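Side-chain contacts in peptidoglycan-N-acetylglucosamine deacetylase BC_1974 (Bacillus cereus, PDB 5N1P), which removes the N-acetyl group from N-acetylglucosamine residues of peptidoglycan by metal-dependent hydrolysis, releasing acetate: residues K14-L19 with P43-R48; N21-K24 with K29-F32; D139-Q144 with H166-A171. All blocks are in the same frame, centred on the assembly; numbering follows the deposited sequence.

Interaction 1 (K14-L19 with P43-R48); sequences KYTAEL and PDLVKR
Leu45 reaches helix 16-25 because its CG lies anti to its own carbonyl carbon (chi1 -73°), while Arg48, with CG nearly opposite the backbone N (chi1 -159°), runs out extended before bending at chi3. Between them these two side chains bridge the gap to Thr16 and Ala17. The two methyls of Leu45 divide the work: CD1 rests against CB of Thr16 at 4.1 Å, and CD2 meets CB of Ala17, also at 4.1 Å. Thr16 is touched at its CB; its hydroxyl OG1 is hydrogen-bonded with Asp164 OD2 and Gly13 N. Leu45 also touches Pro12, in the loop leading into helix 16-25.

One turn further on, the guanidinium of Arg48 comes up beside Ala17. Its NH1 lies 3.8 Å from Ala17 CB and 3.5 Å from Ala17 O, and the carbonyl oxygen stands obliquely to the guanidinium plane. The main polar ties of this group are to other residues: NE forms a salt bridge with Glu52, and NH2 pairs with Asn21 in what is probably a hydrogen bond, although the modelled separation is very short. The salt bridge is consistent with the head group lying against the side of helix 16-25, its aliphatic stem leading back to helix 43-51.

Small and branched apolar groups thus meet between helix 16-25, after strand 2-9, and helix 43-51, which comes after the adjacent parallel strand 31-34 and the short helix 36-41, an arrangement expected of the outer helical layer in the distorted beta/alpha barrel of the NodB-type (CE4) deacetylases.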
# COMPACT_ATOMS: atom_id res chain seq x y z
N LYS A 14 -14.84 -1.94 3.97
CA LYS A 14 -16.13 -1.82 3.31
C LYS A 14 -16.16 -0.91 2.07
O LYS A 14 -17.19 -0.78 1.43
CB LYS A 14 -17.17 -1.32 4.32
CG LYS A 14 -16.86 0.03 4.92
CD LYS A 14 -17.97 0.45 5.88
CE LYS A 14 -17.69 1.80 6.52
NZ LYS A 14 -16.48 1.79 7.39
N TYR A 15 -15.03 -0.30 1.72
CA TYR A 15 -14.97 0.53 0.51
C TYR A 15 -14.10 -0.11 -0.55
O TYR A 15 -13.91 0.44 -1.64
CB TYR A 15 -14.43 1.93 0.83
CG TYR A 15 -15.18 2.63 1.94
CD1 TYR A 15 -16.48 3.08 1.75
CD2 TYR A 15 -14.58 2.85 3.18
CE1 TYR A 15 -17.17 3.72 2.76
CE2 TYR A 15 -15.26 3.49 4.20
CZ TYR A 15 -16.56 3.92 3.98
OH TYR A 15 -17.24 4.56 4.99
N THR A 16 -13.54 -1.28 -0.23
CA THR A 16 -12.54 -1.90 -1.10
C THR A 16 -13.13 -2.45 -2.39
O THR A 16 -12.52 -2.34 -3.45
CB THR A 16 -11.80 -3.00 -0.31
OG1 THR A 16 -11.14 -2.38 0.80
CG2 THR A 16 -10.75 -3.68 -1.18
N ALA A 17 -14.33 -3.03 -2.31
CA ALA A 17 -14.96 -3.55 -3.51
C ALA A 17 -15.21 -2.41 -4.51
O ALA A 17 -14.96 -2.55 -5.71
CB ALA A 17 -16.27 -4.27 -3.16
N GLU A 18 -15.68 -1.27 -4.02
CA GLU A 18 -15.90 -0.11 -4.88
C GLU A 18 -14.59 0.38 -5.51
O GLU A 18 -14.55 0.72 -6.69
CB GLU A 18 -16.54 1.03 -4.09
CG GLU A 18 -16.75 2.28 -4.93
CD GLU A 18 -17.55 3.33 -4.20
OE1 GLU A 18 -17.92 3.08 -3.03
OE2 GLU A 18 -17.80 4.40 -4.80
N LEU A 19 -13.53 0.42 -4.71
CA LEU A 19 -12.23 0.79 -5.24
C LEU A 19 -11.79 -0.16 -6.36
O LEU A 19 -11.32 0.28 -7.41
CB LEU A 19 -11.18 0.80 -4.12
CG LEU A 19 -9.74 1.04 -4.57
CD1 LEU A 19 -9.59 2.38 -5.32
CD2 LEU A 19 -8.82 1.00 -3.35
N PRO A 43 -11.83 -12.29 3.55
CA PRO A 43 -11.00 -13.12 2.66
C PRO A 43 -11.40 -13.00 1.20
O PRO A 43 -10.54 -13.08 0.32
CB PRO A 43 -11.25 -14.56 3.15
CG PRO A 43 -12.07 -14.44 4.38
CD PRO A 43 -12.70 -13.09 4.41
N ASP A 44 -12.68 -12.80 0.92
CA ASP A 44 -13.12 -12.71 -0.46
C ASP A 44 -12.53 -11.47 -1.13
O ASP A 44 -12.28 -11.47 -2.34
CB ASP A 44 -14.64 -12.69 -0.56
CG ASP A 44 -15.26 -14.06 -0.35
OD1 ASP A 44 -14.51 -15.06 -0.33
OD2 ASP A 44 -16.50 -14.14 -0.21
N LEU A 45 -12.31 -10.41 -0.36
CA LEU A 45 -11.74 -9.19 -0.95
C LEU A 45 -10.25 -9.38 -1.22
O LEU A 45 -9.70 -8.85 -2.20
CB LEU A 45 -11.96 -7.99 -0.04
CG LEU A 45 -13.41 -7.50 -0.03
CD1 LEU A 45 -13.60 -6.40 1.00
CD2 LEU A 45 -13.82 -7.03 -1.42
N VAL A 46 -9.58 -10.12 -0.34
CA VAL A 46 -8.18 -10.46 -0.57
C VAL A 46 -8.06 -11.25 -1.87
O VAL A 46 -7.18 -10.98 -2.70
CB VAL A 46 -7.59 -11.29 0.59
CG1 VAL A 46 -6.15 -11.66 0.30
CG2 VAL A 46 -7.72 -10.54 1.92
N LYS A 47 -8.95 -12.21 -2.05
CA LYS A 47 -8.94 -13.04 -3.26
C LYS A 47 -9.15 -12.17 -4.50
O LYS A 47 -8.45 -12.30 -5.50
CB LYS A 47 -10.01 -14.11 -3.19
CG LYS A 47 -9.95 -15.10 -4.33
CD LYS A 47 -10.93 -16.25 -4.11
CE LYS A 47 -10.53 -17.06 -2.89
NZ LYS A 47 -10.55 -18.53 -3.17
N ARG A 48 -10.12 -11.27 -4.40
CA ARG A 48 -10.44 -10.43 -5.53
C ARG A 48 -9.30 -9.46 -5.89
O ARG A 48 -8.99 -9.26 -7.07
CB ARG A 48 -11.74 -9.68 -5.23
CG ARG A 48 -12.40 -9.22 -6.46
CD ARG A 48 -13.60 -8.35 -6.19
NE ARG A 48 -13.63 -7.40 -7.28
CZ ARG A 48 -14.34 -6.29 -7.31
NH1 ARG A 48 -15.15 -5.99 -6.31
NH2 ARG A 48 -14.23 -5.50 -8.36

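Interaction 2 (N21-K24 with K29-F32); sequences NTLK and KATF
Leu23 is the residue of helix 16-25 that meets Ala30 and Phe32 here, and the turn leading up to it looks elsewhere. Asn21, at the start of 21-24, has no part in the contact with 29-32. Thr22 folds its OG1 back onto the carbonyl of Glu18, a hydrogen bond within its own helix.

At Leu23 the helix faces the strand. CG lies anti to the carbonyl carbon (chi1 -68°), and chi2 of 169° carries CD1 outward, anti to CA, so that this one methyl makes both contacts. It lies 4.0 Å from Ala30 CB and 4.0 Å from Phe32 CZ, the far end of the phenyl ring. Leu23 and Phe32 extend toward each other from opposite directions, while the short side chain of Ala30 points at the helix directly. CD1 therefore sits against both residues, two positions apart along the chain, and approaches the ring obliquely. Ala28 and His54 border Leu23 as well.

The ring has further company: it meets Phe8 with the planes at about 25°, and touches Leu19 and Leu20 of the same helix. Behind it the backbone is tied into the parallel sheet, Thr31 bonding with Leu6 and Phe8 and Phe32 with Tyr55. After Leu23, Lys24 turns away, with a long, weak ion pair to Glu52.

Leu23, Ala30 and Phe32 are all buried and meet without a hydrogen bond, so the helix is held to the strand of this beta-alpha-beta unit by close apolar fit and exclusion of water, interactions that lack the directionality of polar bonds.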
# COMPACT_ATOMS: atom_id res chain seq x y z
N ASN A 21 -13.61 -1.90 -8.33
CA ASN A 21 -14.42 -1.66 -9.51
C ASN A 21 -13.94 -0.41 -10.25
O ASN A 21 -13.87 -0.39 -11.47
CB ASN A 21 -15.89 -1.53 -9.13
CG ASN A 21 -16.47 -2.83 -8.60
OD1 ASN A 21 -15.97 -3.91 -8.91
ND2 ASN A 21 -17.52 -2.74 -7.80
N THR A 22 -13.56 0.61 -9.49
CA THR A 22 -13.05 1.84 -10.08
C THR A 22 -11.73 1.58 -10.82
O THR A 22 -11.54 2.05 -11.94
CB THR A 22 -12.86 2.93 -9.00
OG1 THR A 22 -14.14 3.26 -8.45
CG2 THR A 22 -12.22 4.18 -9.58
N LEU A 23 -10.83 0.82 -10.19
CA LEU A 23 -9.56 0.49 -10.81
C LEU A 23 -9.77 -0.30 -12.11
O LEU A 23 -9.13 -0.02 -13.13
CB LEU A 23 -8.68 -0.30 -9.84
CG LEU A 23 -8.21 0.52 -8.63
CD1 LEU A 23 -7.59 -0.38 -7.57
CD2 LEU A 23 -7.23 1.60 -9.09
N LYS A 24 -10.69 -1.26 -12.08
CA LYS A 24 -10.98 -2.08 -13.26
C LYS A 24 -11.56 -1.25 -14.40
O LYS A 24 -11.20 -1.46 -15.56
CB LYS A 24 -11.95 -3.21 -12.89
CG LYS A 24 -12.24 -4.16 -14.05
CD LYS A 24 -13.25 -5.22 -13.66
CE LYS A 24 -12.72 -6.13 -12.58
NZ LYS A 24 -13.65 -7.26 -12.30
N LYS A 29 -3.85 -0.97 -12.33
CA LYS A 29 -3.43 -2.00 -11.37
C LYS A 29 -2.78 -1.29 -10.20
O LYS A 29 -2.11 -0.27 -10.38
CB LYS A 29 -2.47 -3.00 -12.01
CG LYS A 29 -3.05 -3.77 -13.21
CD LYS A 29 -4.32 -4.52 -12.85
CE LYS A 29 -4.65 -5.58 -13.91
NZ LYS A 29 -5.03 -4.97 -15.21
N ALA A 30 -2.97 -1.81 -9.00
CA ALA A 30 -2.51 -1.13 -7.80
C ALA A 30 -1.94 -2.14 -6.81
O ALA A 30 -1.85 -3.33 -7.11
CB ALA A 30 -3.66 -0.36 -7.16
N THR A 31 -1.56 -1.64 -5.63
CA THR A 31 -0.90 -2.45 -4.62
C THR A 31 -1.63 -2.25 -3.30
O THR A 31 -1.95 -1.13 -2.94
CB THR A 31 0.58 -2.05 -4.51
OG1 THR A 31 1.23 -2.30 -5.77
CG2 THR A 31 1.31 -2.82 -3.40
N PHE A 32 -1.89 -3.34 -2.58
CA PHE A 32 -2.65 -3.30 -1.33
C PHE A 32 -1.82 -3.86 -0.20
O PHE A 32 -1.24 -4.93 -0.36
CB PHE A 32 -3.95 -4.11 -1.45
CG PHE A 32 -4.95 -3.51 -2.39
CD1 PHE A 32 -4.90 -3.75 -3.75
CD2 PHE A 32 -5.91 -2.64 -1.91
CE1 PHE A 32 -5.80 -3.17 -4.61
CE2 PHE A 32 -6.84 -2.05 -2.76
CZ PHE A 32 -6.78 -2.32 -4.12

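Interaction 3 (D139-Q144 with H166-A171); sequences DAAAAQ and HPQSVA
Gln168 and Ala171 press against Ala141 and Ala142 where helix 167-182 begins. Just ahead of that helix, His166 occupies the N-cap position, and its carbonyl oxygen accepts weak bonds from Ser169 N and Val170 N as the first turn forms. Gln168 is the first residue to touch the other helix. Its CB meets Ala141 CB at 3.7 Å, and CG lies a little farther from the same methyl. From there the chain swings away: CG sits between the backbone N and the carbonyl carbon (chi1 72°), and a bend at chi2 of -87° takes the amide clear of the alanines. Its NE2 gives hydrogen bonds to Asn134 OD1 and the carbonyl of Asp130, which satisfy this NH2 group of a buried residue and hold the amide in place. The hydroxyl of Ser169 also pairs with Asp130, so three hydrogen bonds tie the start of the helix to the loop holding Asp130 and Asn134.

One turn after Gln168 comes Ala171, whose CB lies 3.7 Å from Ala142 CB. The methyl of Ala142 reaches the backbone too, 3.7 Å from Gln168 O and 3.6 Å from the carbonyl carbon of Ala171, and so settles over the surface of the opposing turn.

With methyls on three of the four positions, the axes of the short segments come within 7.9 Å, crossing at -60°. This is close, alanine-mediated helix pairing at the N-terminal start of helix 167-182, just after strand 157-163, whose last residue is the inferred proton donor His163.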
# COMPACT_ATOMS: atom_id res chain seq x y z
N ASP A 139 -16.86 14.38 -1.35
CA ASP A 139 -16.45 14.83 -2.68
C ASP A 139 -15.46 16.00 -2.62
O ASP A 139 -14.51 16.05 -3.41
CB ASP A 139 -17.68 15.19 -3.52
CG ASP A 139 -18.44 13.95 -3.98
OD1 ASP A 139 -17.82 12.87 -4.05
OD2 ASP A 139 -19.65 14.06 -4.27
N ALA A 140 -15.64 16.91 -1.67
CA ALA A 140 -14.70 18.01 -1.51
C ALA A 140 -13.35 17.51 -1.00
O ALA A 140 -12.30 17.97 -1.45
CB ALA A 140 -15.25 19.08 -0.57
N ALA A 141 -13.39 16.56 -0.06
CA ALA A 141 -12.17 15.99 0.49
C ALA A 141 -11.40 15.26 -0.60
O ALA A 141 -10.17 15.37 -0.68
CB ALA A 141 -12.49 15.03 1.65
N ALA A 142 -12.12 14.51 -1.43
CA ALA A 142 -11.53 13.76 -2.53
C ALA A 142 -10.80 14.67 -3.51
O ALA A 142 -9.69 14.34 -3.96
CB ALA A 142 -12.61 12.96 -3.27
N ALA A 143 -11.41 15.80 -3.84
CA ALA A 143 -10.79 16.75 -4.76
C ALA A 143 -9.47 17.27 -4.19
O ALA A 143 -8.49 17.43 -4.91
CB ALA A 143 -11.75 17.90 -5.06
N GLN A 144 -9.46 17.53 -2.88
CA GLN A 144 -8.27 18.04 -2.21
C GLN A 144 -7.17 16.97 -2.15
O GLN A 144 -6.00 17.25 -2.34
CB GLN A 144 -8.61 18.52 -0.79
CG GLN A 144 -7.42 19.01 0.01
CD GLN A 144 -6.86 20.34 -0.47
OE1 GLN A 144 -5.66 20.48 -0.68
NE2 GLN A 144 -7.74 21.32 -0.63
N HIS A 166 -10.88 4.48 4.09
CA HIS A 166 -11.53 5.79 4.20
C HIS A 166 -12.23 6.17 2.91
O HIS A 166 -11.64 6.08 1.82
CB HIS A 166 -10.51 6.86 4.58
CG HIS A 166 -9.88 6.64 5.92
ND1 HIS A 166 -8.56 6.94 6.18
CD2 HIS A 166 -10.39 6.15 7.07
CE1 HIS A 166 -8.28 6.64 7.43
NE2 HIS A 166 -9.38 6.16 8.00
N PRO A 167 -13.49 6.61 3.01
CA PRO A 167 -14.36 6.92 1.87
C PRO A 167 -13.75 7.98 0.95
O PRO A 167 -13.82 7.88 -0.28
CB PRO A 167 -15.64 7.46 2.50
CG PRO A 167 -15.55 7.18 3.95
CD PRO A 167 -14.11 7.00 4.30
N GLN A 168 -13.16 9.00 1.55
CA GLN A 168 -12.67 10.13 0.76
C GLN A 168 -11.47 9.73 -0.10
O GLN A 168 -11.26 10.29 -1.17
CB GLN A 168 -12.34 11.32 1.67
CG GLN A 168 -11.10 11.18 2.54
CD GLN A 168 -11.35 10.50 3.87
OE1 GLN A 168 -12.39 9.87 4.08
NE2 GLN A 168 -10.40 10.64 4.79
N SER A 169 -10.69 8.75 0.36
CA SER A 169 -9.56 8.24 -0.40
C SER A 169 -10.03 7.51 -1.65
O SER A 169 -9.55 7.75 -2.75
CB SER A 169 -8.72 7.29 0.45
OG SER A 169 -8.42 7.88 1.70
N VAL A 170 -10.98 6.61 -1.46
CA VAL A 170 -11.52 5.87 -2.58
C VAL A 170 -12.18 6.82 -3.60
O VAL A 170 -12.03 6.66 -4.82
CB VAL A 170 -12.51 4.79 -2.07
CG1 VAL A 170 -13.22 4.11 -3.24
CG2 VAL A 170 -11.75 3.79 -1.22
N ALA A 171 -12.86 7.85 -3.11
CA ALA A 171 -13.51 8.82 -3.98
C ALA A 171 -12.52 9.68 -4.78
O ALA A 171 -12.86 10.23 -5.82
CB ALA A 171 -14.42 9.72 -3.17

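Overall arrangement
Helix 16-25 is common to interactions 1 and 2, whose centres lie 10 Å apart. Leu19, between the touching residues of the two contacts, packs against Phe32 (CD2 to CE2 3.7 Å); the residues used, Thr16 and Ala17 as against Leu23, are nearly two turns apart. Interaction 3 lies about 18 Å from interaction 1, centre to centre, yet Tyr15 and Leu19 touch its second helix through Pro167 and Val170. Interactions 2 and 3 do not touch. None of the three reaches the zinc ion, about 12 or 13 Å from the nearest side chain of each. The side chain of Phe32 is about 7 Å from that of Asp9, the inferred proton acceptor, and that of Gln168 about 7 Å from that of His163.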